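Local coordinates for protein Cow rumen GH26 endo-mannanase (Metagenome, PDB 6UEH) that cleaves internal beta-1,4-mannosidic bonds of mannans such as galactomannan, as a family GH26 endo-mannanase carrying an accessory CBM6-like domain, at residues 404-409 with 439-444; 422-427 with 443-448; 433-438 with 468-473; 58-63 with 133-138. All blocks are in the same frame, centred on the assembly; numbering follows the deposited sequence.

Contact 1. Residues 404-409 with 439-444; sequences LDAETP and IIEHAA
Thr408 OG1 donates a short hydrogen bond of 2.6 Å to Glu441 OE1, joining the first turn of helix 408-417 to the C-terminal part of helix 435-441. The hydroxyl comes to the anti side of the carboxylate, 22° out of its plane. Glu441 stretches across to it, its chain extended beyond CG (chi2 -175°). The tight part lies beside this bond: Ala443 CB sits 3.8 Å from Ala406 CB and 3.6 Å from Thr408 OG1, small groups that let the backbones come close just after the Schellman motif at His442. The other side is wet. One water lies within hydrogen-bonding distance of Glu441 OE1 and Asp405 OD1 and accepts from Thr408 N; a second links Glu441 OE2 to Ala406 N at 2.9 Å each. Asp405 OD1 also takes Glu407 N at 2.8 Å, an Asx turn leading into the helix at its N-cap residue. An alanine at Glu441 would lose the acceptor of the threonine hydroxyl and is likely to cost Arg106, the salt-bridge partner of OE2, one of its acidic partners. With Asp405 OD1 5.0 Å from Glu441 OE1, water and arginine probably ease the acids' repulsion, favouring a charged Glu441 that ties the barrel to the CBM6-like domain.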
loop_
_atom_site.group_PDB
_atom_site.type_symbol
_atom_site.label_atom_id
_atom_site.label_comp_id
_atom_site.label_asym_id
_atom_site.label_seq_id
_atom_site.Cartn_x
_atom_site.Cartn_y
_atom_site.Cartn_z
ATOM N N LEU A 404 -14.645 1.751 -5.903
ATOM C CA LEU A 404 -13.893 1.225 -7.039
ATOM C C LEU A 404 -12.633 2.034 -7.361
ATOM O O LEU A 404 -11.967 1.776 -8.364
ATOM C CB LEU A 404 -14.799 1.157 -8.271
ATOM C CG LEU A 404 -16.020 0.245 -8.128
ATOM C CD1 LEU A 404 -16.832 0.229 -9.414
ATOM C CD2 LEU A 404 -15.596 -1.166 -7.746
ATOM N N ASP A 405 -12.315 3.002 -6.504
ATOM C CA ASP A 405 -11.152 3.873 -6.681
ATOM C C ASP A 405 -9.852 3.074 -6.725
ATOM O O ASP A 405 -9.635 2.180 -5.910
ATOM C CB ASP A 405 -11.095 4.909 -5.548
ATOM C CG ASP A 405 -10.231 6.114 -5.882
ATOM O OD1 ASP A 405 -9.182 5.955 -6.541
ATOM O OD2 ASP A 405 -10.607 7.233 -5.470
ATOM N N ALA A 406 -8.986 3.402 -7.679
ATOM C CA ALA A 406 -7.712 2.702 -7.820
ATOM C C ALA A 406 -6.693 3.168 -6.781
ATOM O O ALA A 406 -5.657 2.528 -6.592
ATOM C CB ALA A 406 -7.158 2.891 -9.224
ATOM N N GLU A 407 -7.001 4.280 -6.113
ATOM C CA GLU A 407 -6.109 4.906 -5.132
ATOM C C GLU A 407 -4.694 5.062 -5.687
ATOM O O GLU A 407 -3.708 4.797 -5.004
ATOM C CB GLU A 407 -6.085 4.107 -3.824
ATOM C CG GLU A 407 -7.433 4.018 -3.103
ATOM C CD GLU A 407 -7.844 5.318 -2.416
ATOM O OE1 GLU A 407 -7.133 6.338 -2.553
ATOM O OE2 GLU A 407 -8.889 5.317 -1.730
ATOM N N THR A 408 -4.621 5.491 -6.942
ATOM C CA THR A 408 -3.358 5.667 -7.652
ATOM C C THR A 408 -2.341 6.564 -6.922
ATOM O O THR A 408 -1.157 6.221 -6.883
ATOM C CB THR A 408 -3.619 6.223 -9.071
ATOM O OG1 THR A 408 -4.568 5.378 -9.734
ATOM C CG2 THR A 408 -2.335 6.279 -9.886
ATOM N N PRO A 409 -2.783 7.702 -6.338
ATOM C CA PRO A 409 -1.814 8.494 -5.565
ATOM C C PRO A 409 -1.141 7.722 -4.426
ATOM O O PRO A 409 0.044 7.942 -4.166
ATOM C CB PRO A 409 -2.667 9.636 -5.003
ATOM C CG PRO A 409 -3.756 9.797 -5.990
ATOM C CD PRO A 409 -4.075 8.409 -6.460
ATOM N N ILE A 439 -6.307 -0.083 -14.879
ATOM C CA ILE A 439 -5.640 -0.091 -16.174
ATOM C C ILE A 439 -5.400 1.324 -16.700
ATOM O O ILE A 439 -4.287 1.670 -17.094
ATOM C CB ILE A 439 -6.455 -0.894 -17.207
ATOM C CG1 ILE A 439 -6.559 -2.360 -16.765
ATOM C CG2 ILE A 439 -5.818 -0.789 -18.587
ATOM C CD1 ILE A 439 -7.509 -3.193 -17.595
ATOM N N ILE A 440 -6.449 2.137 -16.700
ATOM C CA ILE A 440 -6.362 3.499 -17.211
ATOM C C ILE A 440 -5.369 4.345 -16.413
ATOM O O ILE A 440 -4.593 5.105 -16.985
ATOM C CB ILE A 440 -7.746 4.183 -17.200
ATOM C CG1 ILE A 440 -8.694 3.470 -18.168
ATOM C CG2 ILE A 440 -7.625 5.658 -17.567
ATOM C CD1 ILE A 440 -10.134 3.917 -18.061
ATOM N N GLU A 441 -5.380 4.196 -15.094
ATOM C CA GLU A 441 -4.564 5.055 -14.242
ATOM C C GLU A 441 -3.191 4.459 -13.947
ATOM O O GLU A 441 -2.371 5.084 -13.273
ATOM C CB GLU A 441 -5.305 5.354 -12.938
ATOM C CG GLU A 441 -6.636 6.058 -13.154
ATOM C CD GLU A 441 -7.312 6.459 -11.858
ATOM O OE1 GLU A 441 -6.620 6.552 -10.823
ATOM O OE2 GLU A 441 -8.541 6.682 -11.877
ATOM N N HIS A 442 -2.949 3.259 -14.468
ATOM C CA HIS A 442 -1.682 2.553 -14.268
ATOM C C HIS A 442 -1.362 2.371 -12.787
ATOM O O HIS A 442 -0.211 2.499 -12.370
ATOM C CB HIS A 442 -0.536 3.289 -14.968
ATOM C CG HIS A 442 -0.640 3.285 -16.459
ATOM N ND1 HIS A 442 0.288 2.666 -17.269
ATOM C CD2 HIS A 442 -1.567 3.817 -17.290
ATOM C CE1 HIS A 442 -0.060 2.821 -18.532
ATOM N NE2 HIS A 442 -1.182 3.517 -18.573
ATOM N N ALA A 443 -2.392 2.085 -11.998
ATOM C CA ALA A 443 -2.209 1.744 -10.595
ATOM C C ALA A 443 -1.743 0.296 -10.512
ATOM O O ALA A 443 -2.554 -0.625 -10.419
ATOM C CB ALA A 443 -3.500 1.949 -9.816
ATOM N N ALA A 444 -0.426 0.108 -10.551
ATOM C CA ALA A 444 0.162 -1.206 -10.799
ATOM C C ALA A 444 0.312 -2.075 -9.552
ATOM O O ALA A 444 1.309 -2.791 -9.423
ATOM C CB ALA A 444 1.521 -1.039 -11.474
HETATM O O HOH W 1 -7.053 6.891 -8.202
HETATM O O HOH W 2 -9.788 5.353 -9.651
#

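Contact 2. Residues 422-427 with 443-448; sequences KMISLA and AAWLYF
Ile424 O receives Leu446 N at 2.7 Å, a nearly straight bond (162° at the hydrogen) lying in the carbonyl plane, while Trp445 CA-H makes a longer contact with the same oxygen. Two residues on, Leu426 N donates to Tyr447 O at 2.9 Å, nearly along the C=O axis. Leu426 then lies over one face of the Trp445 indole: CD2 stands 3.5 Å from the centroid of the six-membered ring, 6° off its normal, a CH-pi contact. Ile424 CG2, anti to the backbone N, meets Trp445 CZ3 at 3.7 Å, and the indole NE1 bonds to Ala406 O. Strand 423-429 is the seventh of the parallel strands of the TIM barrel, and here the irregular segment 443-448 runs beside it, 27° from its direction; Leu446 and Phe448 also bond through their backbones to Ile170 of strand 169-174, so this segment bridges the seventh and first strands. Ser425 CB packs over a face of the Tyr447 ring, 3.5 Å from CD2. Tyr447 OH, hydrogen-bonded to Glu360, accepts a hydrogen bond of 2.6 Å from a water that also donates to Ala427 O, fixing the end of the ring beside the strand.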
loop_
_atom_site.group_PDB
_atom_site.type_symbol
_atom_site.label_atom_id
_atom_site.label_comp_id
_atom_site.label_asym_id
_atom_site.label_seq_id
_atom_site.Cartn_x
_atom_site.Cartn_y
_atom_site.Cartn_z
ATOM N N LYS A 422 11.055 -1.878 -4.496
ATOM C CA LYS A 422 10.216 -2.970 -4.014
ATOM C C LYS A 422 8.871 -2.952 -4.732
ATOM O O LYS A 422 8.339 -1.887 -5.048
ATOM C CB LYS A 422 10.002 -2.870 -2.498
ATOM C CG LYS A 422 11.275 -2.685 -1.681
ATOM C CD LYS A 422 12.187 -3.900 -1.752
ATOM C CE LYS A 422 13.483 -3.649 -0.992
ATOM N NZ LYS A 422 14.393 -4.828 -1.006
ATOM N N MET A 423 8.327 -4.135 -4.998
ATOM C CA MET A 423 6.989 -4.241 -5.565
ATOM C C MET A 423 5.949 -3.847 -4.525
ATOM O O MET A 423 6.157 -4.030 -3.325
ATOM C CB MET A 423 6.724 -5.657 -6.075
ATOM C CG MET A 423 7.543 -6.035 -7.294
ATOM S SD MET A 423 7.210 -7.716 -7.843
ATOM C CE MET A 423 7.836 -8.659 -6.454
ATOM N N ILE A 424 4.831 -3.301 -4.993
ATOM C CA ILE A 424 3.780 -2.821 -4.103
ATOM C C ILE A 424 2.457 -3.509 -4.397
ATOM O O ILE A 424 2.082 -3.674 -5.558
ATOM C CB ILE A 424 3.602 -1.310 -4.232
ATOM C CG1 ILE A 424 4.953 -0.626 -4.064
ATOM C CG2 ILE A 424 2.599 -0.788 -3.208
ATOM C CD1 ILE A 424 4.849 0.825 -4.064
ATOM N N SER A 425 1.750 -3.898 -3.342
ATOM C CA SER A 425 0.499 -4.629 -3.500
ATOM C C SER A 425 -0.613 -4.137 -2.577
ATOM O O SER A 425 -0.372 -3.374 -1.643
ATOM C CB SER A 425 0.736 -6.113 -3.245
ATOM O OG SER A 425 1.072 -6.329 -1.885
ATOM N N LEU A 426 -1.833 -4.583 -2.858
ATOM C CA LEU A 426 -2.944 -4.416 -1.933
ATOM C C LEU A 426 -3.042 -5.677 -1.083
ATOM O O LEU A 426 -3.754 -6.619 -1.432
ATOM C CB LEU A 426 -4.254 -4.158 -2.681
ATOM C CG LEU A 426 -4.368 -2.816 -3.408
ATOM C CD1 LEU A 426 -5.634 -2.763 -4.251
ATOM C CD2 LEU A 426 -4.332 -1.665 -2.411
ATOM N N ALA A 427 -2.299 -5.697 0.021
ATOM C CA ALA A 427 -2.206 -6.878 0.878
ATOM C C ALA A 427 -3.547 -7.221 1.518
ATOM O O ALA A 427 -3.840 -8.390 1.771
ATOM C CB ALA A 427 -1.147 -6.667 1.950
ATOM N N ALA A 443 -2.392 2.085 -11.998
ATOM C CA ALA A 443 -2.209 1.744 -10.595
ATOM C C ALA A 443 -1.743 0.296 -10.512
ATOM O O ALA A 443 -2.554 -0.625 -10.419
ATOM C CB ALA A 443 -3.500 1.949 -9.816
ATOM N N ALA A 444 -0.426 0.108 -10.551
ATOM C CA ALA A 444 0.162 -1.206 -10.799
ATOM C C ALA A 444 0.312 -2.075 -9.552
ATOM O O ALA A 444 1.309 -2.791 -9.423
ATOM C CB ALA A 444 1.521 -1.039 -11.474
ATOM N N TRP A 445 -0.669 -2.021 -8.652
ATOM C CA TRP A 445 -0.705 -2.917 -7.494
ATOM C C TRP A 445 -0.434 -4.351 -7.934
ATOM O O TRP A 445 -1.078 -4.845 -8.860
ATOM C CB TRP A 445 -2.061 -2.857 -6.782
ATOM C CG TRP A 445 -2.509 -1.492 -6.345
ATOM C CD1 TRP A 445 -3.417 -0.690 -6.973
ATOM C CD2 TRP A 445 -2.094 -0.784 -5.170
ATOM N NE1 TRP A 445 -3.586 0.479 -6.266
ATOM C CE2 TRP A 445 -2.785 0.445 -5.154
ATOM C CE3 TRP A 445 -1.201 -1.067 -4.131
ATOM C CZ2 TRP A 445 -2.610 1.390 -4.144
ATOM C CZ3 TRP A 445 -1.030 -0.130 -3.126
ATOM C CH2 TRP A 445 -1.730 1.084 -3.141
ATOM N N LEU A 446 0.522 -5.007 -7.283
ATOM C CA LEU A 446 0.929 -6.360 -7.669
ATOM C C LEU A 446 -0.201 -7.374 -7.529
ATOM O O LEU A 446 -0.397 -8.218 -8.404
ATOM C CB LEU A 446 2.129 -6.818 -6.837
ATOM C CG LEU A 446 2.548 -8.280 -7.019
ATOM C CD1 LEU A 446 2.934 -8.563 -8.470
ATOM C CD2 LEU A 446 3.688 -8.633 -6.075
ATOM N N TYR A 447 -0.925 -7.305 -6.416
ATOM C CA TYR A 447 -2.079 -8.176 -6.217
ATOM C C TYR A 447 -3.130 -7.513 -5.331
ATOM O O TYR A 447 -2.877 -6.463 -4.735
ATOM C CB TYR A 447 -1.646 -9.533 -5.635
ATOM C CG TYR A 447 -1.191 -9.559 -4.180
ATOM C CD1 TYR A 447 -2.104 -9.736 -3.144
ATOM C CD2 TYR A 447 0.155 -9.468 -3.849
ATOM C CE1 TYR A 447 -1.693 -9.786 -1.819
ATOM C CE2 TYR A 447 0.578 -9.521 -2.525
ATOM C CZ TYR A 447 -0.350 -9.678 -1.514
ATOM O OH TYR A 447 0.066 -9.733 -0.198
ATOM N N PHE A 448 -4.318 -8.110 -5.276
ATOM C CA PHE A 448 -5.356 -7.664 -4.350
ATOM C C PHE A 448 -5.790 -8.829 -3.474
ATOM O O PHE A 448 -5.545 -9.987 -3.811
ATOM C CB PHE A 448 -6.562 -7.061 -5.091
ATOM C CG PHE A 448 -7.267 -8.015 -6.031
ATOM C CD1 PHE A 448 -8.133 -8.986 -5.548
ATOM C CD2 PHE A 448 -7.105 -7.899 -7.404
ATOM C CE1 PHE A 448 -8.791 -9.848 -6.413
ATOM C CE2 PHE A 448 -7.763 -8.750 -8.273
ATOM C CZ PHE A 448 -8.608 -9.725 -7.778
HETATM O O HOH W 3 -1.708 -10.335 1.571
#

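Contact 3. Residues 433-438 with 468-473; sequences PGVDNL and KEIYTS
Val435 meets Ile470 where two helices of the TIM-barrel domain pack on its outer side, the first turn of helix 435-441 against the last turn of helix 464-471. Lys468 lies back from the interface, but its carbonyl oxygen ties off the second helix: Thr472 N at 3.1 Å and Thr472 OG1 at 2.8 Å reach Lys468 O from opposite faces of its plane. Glu469 comes next, at the exposed border. With CG anti to the backbone N (chi1 -176°) and the chain extended beyond, its CG passes 4.0 Å from Val435 CG1 and its carboxylate arrives near that of Asp436. The two acids stand with their planes 77° apart, OE2 of Glu469 3.5 Å from OD2 of Asp436, a like-charge approach that would probably raise the proton affinity of one of them. Ile470 is the buried centre. Its chi1 of -174° sends CG1 towards the first helix, 3.8 Å from Val435 CB, the two side chains sliding past each other in opposite directions. Beyond, CD1 reaches Leu438 CD1 at 4.2 Å, crossing that leucine at about a right angle, and it also approaches Pro433 O; Ile432 and Phe448 pack against the same isoleucine. An alanine here would keep only the CB contact with Val435 and is likely to open a gap facing Leu438 and Phe448. Tyr471 turns to helix 187-196 instead. Past the helix end, Ser473 returns to the interface: its OG, hydrogen-bonded to Tyr475 N, lies 3.6 Å from Val435 CG2.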
loop_
_atom_site.group_PDB
_atom_site.type_symbol
_atom_site.label_atom_id
_atom_site.label_comp_id
_atom_site.label_asym_id
_atom_site.label_seq_id
_atom_site.Cartn_x
_atom_site.Cartn_y
_atom_site.Cartn_z
ATOM N N PRO A 433 -10.494 -2.539 -6.250
ATOM C CA PRO A 433 -10.649 -1.429 -7.197
ATOM C C PRO A 433 -11.235 -1.885 -8.534
ATOM O O PRO A 433 -11.092 -3.054 -8.899
ATOM C CB PRO A 433 -9.217 -0.915 -7.376
ATOM C CG PRO A 433 -8.516 -1.309 -6.117
ATOM C CD PRO A 433 -9.124 -2.624 -5.712
ATOM N N GLY A 434 -11.899 -0.971 -9.236
ATOM C CA GLY A 434 -12.426 -1.259 -10.556
ATOM C C GLY A 434 -11.285 -1.555 -11.507
ATOM O O GLY A 434 -10.277 -0.848 -11.516
ATOM N N VAL A 435 -11.438 -2.605 -12.306
ATOM C CA VAL A 435 -10.356 -3.055 -13.169
ATOM C C VAL A 435 -10.031 -2.002 -14.232
ATOM O O VAL A 435 -8.876 -1.854 -14.631
ATOM C CB VAL A 435 -10.691 -4.415 -13.833
ATOM C CG1 VAL A 435 -11.832 -4.281 -14.840
ATOM C CG2 VAL A 435 -9.454 -5.008 -14.487
ATOM N N ASP A 436 -11.040 -1.252 -14.663
ATOM C CA ASP A 436 -10.830 -0.196 -15.646
ATOM C C ASP A 436 -10.026 0.949 -15.041
ATOM O O ASP A 436 -9.173 1.531 -15.704
ATOM C CB ASP A 436 -12.168 0.319 -16.182
ATOM C CG ASP A 436 -12.910 -0.727 -16.992
ATOM O OD1 ASP A 436 -12.246 -1.523 -17.691
ATOM O OD2 ASP A 436 -14.158 -0.755 -16.930
ATOM N N ASN A 437 -10.293 1.260 -13.776
ATOM C CA ASN A 437 -9.543 2.303 -13.086
ATOM C C ASN A 437 -8.077 1.916 -12.919
ATOM O O ASN A 437 -7.188 2.757 -13.049
ATOM C CB ASN A 437 -10.167 2.605 -11.724
ATOM C CG ASN A 437 -11.507 3.308 -11.839
ATOM O OD1 ASN A 437 -11.769 4.012 -12.814
ATOM N ND2 ASN A 437 -12.362 3.124 -10.838
ATOM N N LEU A 438 -7.831 0.640 -12.633
ATOM C CA LEU A 438 -6.471 0.131 -12.474
ATOM C C LEU A 438 -5.672 0.263 -13.765
ATOM O O LEU A 438 -4.507 0.665 -13.754
ATOM C CB LEU A 438 -6.492 -1.334 -12.026
ATOM C CG LEU A 438 -7.035 -1.645 -10.630
ATOM C CD1 LEU A 438 -7.070 -3.145 -10.395
ATOM C CD2 LEU A 438 -6.196 -0.957 -9.563
ATOM N N LYS A 468 -17.012 -10.398 -11.268
ATOM C CA LYS A 468 -16.964 -11.153 -12.513
ATOM C C LYS A 468 -16.122 -10.431 -13.559
ATOM O O LYS A 468 -15.364 -11.061 -14.301
ATOM C CB LYS A 468 -18.377 -11.401 -13.048
ATOM C CG LYS A 468 -19.216 -12.306 -12.162
ATOM C CD LYS A 468 -20.550 -12.646 -12.806
ATOM C CE LYS A 468 -21.390 -11.402 -13.022
ATOM N NZ LYS A 468 -22.729 -11.729 -13.595
ATOM N N GLU A 469 -16.244 -9.110 -13.608
ATOM C CA GLU A 469 -15.523 -8.332 -14.607
ATOM C C GLU A 469 -14.011 -8.399 -14.406
ATOM O O GLU A 469 -13.268 -8.620 -15.361
ATOM C CB GLU A 469 -15.983 -6.872 -14.601
ATOM C CG GLU A 469 -15.333 -6.047 -15.697
ATOM C CD GLU A 469 -15.994 -4.697 -15.900
ATOM O OE1 GLU A 469 -16.902 -4.344 -15.115
ATOM O OE2 GLU A 469 -15.601 -3.990 -16.853
ATOM N N ILE A 470 -13.545 -8.219 -13.173
ATOM C CA ILE A 470 -12.103 -8.216 -12.953
ATOM C C ILE A 470 -11.540 -9.636 -12.978
ATOM O O ILE A 470 -10.468 -9.860 -13.526
ATOM C CB ILE A 470 -11.710 -7.508 -11.626
ATOM C CG1 ILE A 470 -10.186 -7.391 -11.522
ATOM C CG2 ILE A 470 -12.298 -8.218 -10.407
ATOM C CD1 ILE A 470 -9.712 -6.393 -10.486
ATOM N N TYR A 471 -12.269 -10.601 -12.429
ATOM C CA TYR A 471 -11.771 -11.974 -12.390
ATOM C C TYR A 471 -11.675 -12.607 -13.779
ATOM O O TYR A 471 -10.860 -13.504 -13.997
ATOM C CB TYR A 471 -12.649 -12.837 -11.481
ATOM C CG TYR A 471 -12.074 -13.015 -10.093
ATOM C CD1 TYR A 471 -11.164 -14.032 -9.826
ATOM C CD2 TYR A 471 -12.433 -12.165 -9.054
ATOM C CE1 TYR A 471 -10.629 -14.201 -8.561
ATOM C CE2 TYR A 471 -11.902 -12.325 -7.781
ATOM C CZ TYR A 471 -11.000 -13.345 -7.544
ATOM O OH TYR A 471 -10.468 -13.514 -6.286
ATOM N N THR A 472 -12.495 -12.142 -14.719
ATOM C CA THR A 472 -12.439 -12.671 -16.082
ATOM C C THR A 472 -11.690 -11.725 -17.016
ATOM O O THR A 472 -11.686 -11.915 -18.234
ATOM C CB THR A 472 -13.844 -12.931 -16.659
ATOM O OG1 THR A 472 -14.526 -11.686 -16.859
ATOM C CG2 THR A 472 -14.652 -13.814 -15.718
ATOM N N SER A 473 -11.058 -10.710 -16.438
ATOM C CA SER A 473 -10.283 -9.744 -17.208
ATOM C C SER A 473 -8.906 -10.290 -17.573
ATOM O O SER A 473 -8.301 -11.031 -16.800
ATOM C CB SER A 473 -10.131 -8.441 -16.425
ATOM O OG SER A 473 -9.239 -7.557 -17.080
#

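Contact 4. Residues 58-63 with 133-138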
loop_
_atom_site.group_PDB
_atom_site.type_symbol
_atom_site.label_atom_id
_atom_site.label_comp_id
_atom_site.label_asym_id
_atom_site.label_seq_id
_atom_site.Cartn_x
_atom_site.Cartn_y
_atom_site.Cartn_z
ATOM N N ASP A 58 -9.915 8.919 -22.020
ATOM C CA ASP A 58 -9.336 8.877 -20.680
ATOM C C ASP A 58 -7.857 8.523 -20.776
ATOM O O ASP A 58 -7.476 7.650 -21.554
ATOM C CB ASP A 58 -10.058 7.853 -19.798
ATOM C CG ASP A 58 -11.479 8.262 -19.457
ATOM O OD1 ASP A 58 -11.994 9.236 -20.047
ATOM O OD2 ASP A 58 -12.085 7.592 -18.594
ATOM N N GLY A 59 -7.027 9.198 -19.988
ATOM C CA GLY A 59 -5.599 8.931 -19.991
ATOM C C GLY A 59 -4.875 9.628 -18.856
ATOM O O GLY A 59 -5.450 10.466 -18.164
ATOM N N MET A 60 -3.606 9.278 -18.667
ATOM C CA MET A 60 -2.799 9.866 -17.603
ATOM C C MET A 60 -1.855 10.922 -18.163
ATOM O O MET A 60 -1.263 10.740 -19.227
ATOM C CB MET A 60 -2.006 8.788 -16.865
ATOM C CG MET A 60 -2.874 7.764 -16.152
ATOM S SD MET A 60 -3.879 8.505 -14.850
ATOM C CE MET A 60 -2.634 8.865 -13.617
ATOM N N TYR A 61 -1.715 12.026 -17.436
ATOM C CA TYR A 61 -0.918 13.152 -17.907
ATOM C C TYR A 61 -0.027 13.728 -16.810
ATOM O O TYR A 61 -0.420 13.797 -15.645
ATOM C CB TYR A 61 -1.837 14.234 -18.481
ATOM C CG TYR A 61 -2.465 13.830 -19.794
ATOM C CD1 TYR A 61 -3.631 13.073 -19.830
ATOM C CD2 TYR A 61 -1.878 14.186 -21.000
ATOM C CE1 TYR A 61 -4.199 12.692 -21.029
ATOM C CE2 TYR A 61 -2.438 13.809 -22.207
ATOM C CZ TYR A 61 -3.598 13.062 -22.217
ATOM O OH TYR A 61 -4.156 12.686 -23.415
ATOM N N GLN A 62 1.181 14.127 -17.196
ATOM C CA GLN A 62 2.155 14.684 -16.269
ATOM C C GLN A 62 1.996 16.197 -16.142
ATOM O O GLN A 62 1.934 16.913 -17.144
ATOM C CB GLN A 62 3.575 14.339 -16.725
ATOM C CG GLN A 62 4.675 15.044 -15.945
ATOM C CD GLN A 62 4.759 14.578 -14.508
ATOM O OE1 GLN A 62 4.742 13.379 -14.231
ATOM N NE2 GLN A 62 4.849 15.528 -13.582
ATOM N N PHE A 63 1.933 16.677 -14.905
ATOM C CA PHE A 63 1.760 18.101 -14.648
ATOM C C PHE A 63 3.003 18.702 -14.004
ATOM O O PHE A 63 3.460 18.244 -12.957
ATOM C CB PHE A 63 0.531 18.337 -13.767
ATOM C CG PHE A 63 -0.758 17.948 -14.427
ATOM C CD1 PHE A 63 -1.184 16.628 -14.426
ATOM C CD2 PHE A 63 -1.536 18.898 -15.066
ATOM C CE1 PHE A 63 -2.363 16.266 -15.043
ATOM C CE2 PHE A 63 -2.717 18.542 -15.684
ATOM C CZ PHE A 63 -3.133 17.225 -15.672
ATOM N N ALA A 133 1.752 11.206 -19.809
ATOM C CA ALA A 133 2.465 10.626 -18.677
ATOM C C ALA A 133 3.492 9.595 -19.119
ATOM O O ALA A 133 3.299 8.893 -20.110
ATOM C CB ALA A 133 1.486 9.998 -17.693
ATOM N N THR A 134 4.594 9.530 -18.383
ATOM C CA THR A 134 5.572 8.466 -18.553
ATOM C C THR A 134 5.643 7.696 -17.242
ATOM O O THR A 134 5.707 8.291 -16.167
ATOM C CB THR A 134 6.960 9.008 -18.936
ATOM O OG1 THR A 134 7.470 9.820 -17.874
ATOM C CG2 THR A 134 6.873 9.843 -20.203
ATOM N N PHE A 135 5.621 6.374 -17.329
ATOM C CA PHE A 135 5.499 5.551 -16.134
ATOM C C PHE A 135 6.809 4.849 -15.796
ATOM O O PHE A 135 7.646 4.640 -16.674
ATOM C CB PHE A 135 4.368 4.536 -16.321
ATOM C CG PHE A 135 3.067 5.160 -16.736
ATOM C CD1 PHE A 135 2.237 5.748 -15.797
ATOM C CD2 PHE A 135 2.684 5.175 -18.067
ATOM C CE1 PHE A 135 1.042 6.333 -16.175
ATOM C CE2 PHE A 135 1.492 5.759 -18.453
ATOM C CZ PHE A 135 0.668 6.337 -17.503
ATOM N N PRO A 136 6.998 4.504 -14.511
ATOM C CA PRO A 136 8.175 3.744 -14.083
ATOM C C PRO A 136 8.311 2.428 -14.839
ATOM O O PRO A 136 7.304 1.797 -15.157
ATOM C CB PRO A 136 7.907 3.491 -12.598
ATOM C CG PRO A 136 7.030 4.615 -12.181
ATOM C CD PRO A 136 6.154 4.898 -13.367
ATOM N N ASP A 137 9.543 2.032 -15.136
ATOM C CA ASP A 137 9.791 0.737 -15.753
ATOM C C ASP A 137 9.695 -0.347 -14.683
ATOM O O ASP A 137 10.669 -0.630 -13.984
ATOM C CB ASP A 137 11.163 0.707 -16.432
ATOM C CG ASP A 137 11.319 -0.464 -17.389
ATOM O OD1 ASP A 137 10.610 -1.480 -17.223
ATOM O OD2 ASP A 137 12.155 -0.370 -18.312
ATOM N N PHE A 138 8.514 -0.946 -14.561
ATOM C CA PHE A 138 8.266 -1.956 -13.538
ATOM C C PHE A 138 9.026 -3.248 -13.820
ATOM O O PHE A 138 9.364 -3.991 -12.899
ATOM C CB PHE A 138 6.768 -2.251 -13.427
ATOM C CG PHE A 138 5.939 -1.053 -13.058
ATOM C CD1 PHE A 138 6.063 -0.466 -11.809
ATOM C CD2 PHE A 138 5.027 -0.520 -13.954
ATOM C CE1 PHE A 138 5.299 0.634 -11.464
ATOM C CE2 PHE A 138 4.257 0.579 -13.615
ATOM C CZ PHE A 138 4.394 1.157 -12.369
HETATM O O HOH W 4 4.783 11.297 -15.963
#
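Met60 and Ala133 meet where strand 59-69 of the CBM6-like beta domain lies beside the chain leaving strand 123-132, its antiparallel neighbour, for the linker into the catalytic domain. The direct polar link is Ala133 N to Met60 O, 3.1 Å long and 156° at the hydrogen; the donor stands above the carbonyl plane, 36° out of it. Together with the backbone pairing of Gln62 and Glu131, it carries the strand pairing on to the start of the linker. A water makes a second, indirect link, donating to Gln62 OE1 at 2.7 Å and accepting from Thr134 N at 3.0 Å. The other end of that amide turns back into the beta domain, NE2 bonding to Asp101 of strand 97-107 and weakly to Phe63 O. The apolar contacts gather on Met60. Its CB lies 3.8 Å from Ala133 CB, while the chain folds back on itself beyond, bent at both chi2 and chi3, which takes the sulfur away from the linker. Phe135, whose ring stacks with His442 of the catalytic domain, crosses the methionine at about a right angle. The linker thus touches both domains within a few residues, and it meets Met60 with the edge of that ring: CZ of Phe135 stops 3.7 Å from Met60 CB, near the ring plane.

How the contacts relate
Along the chain contact 4 closes first, at the exit from the CBM6-like domain; the other three interleave within the last part of the TIM barrel. Contacts 1 and 2 share Ala443 and Ala444, with centres about 11 Å apart, and contacts 1 and 3 both use helix 435-441, also about 11 Å between centres. Helix 408-417, strand 423-429 and helix 435-441 follow one another, so contacts 1 to 3 lead from the barrel wall out to its helical layer. Contact 4 reaches contact 1 through Met60, packed on Ile440 and Glu441, whereas its centre is about 20 Å from that of contact 3. Helix 435-441 thus forms part of the seam between accessory and catalytic domains.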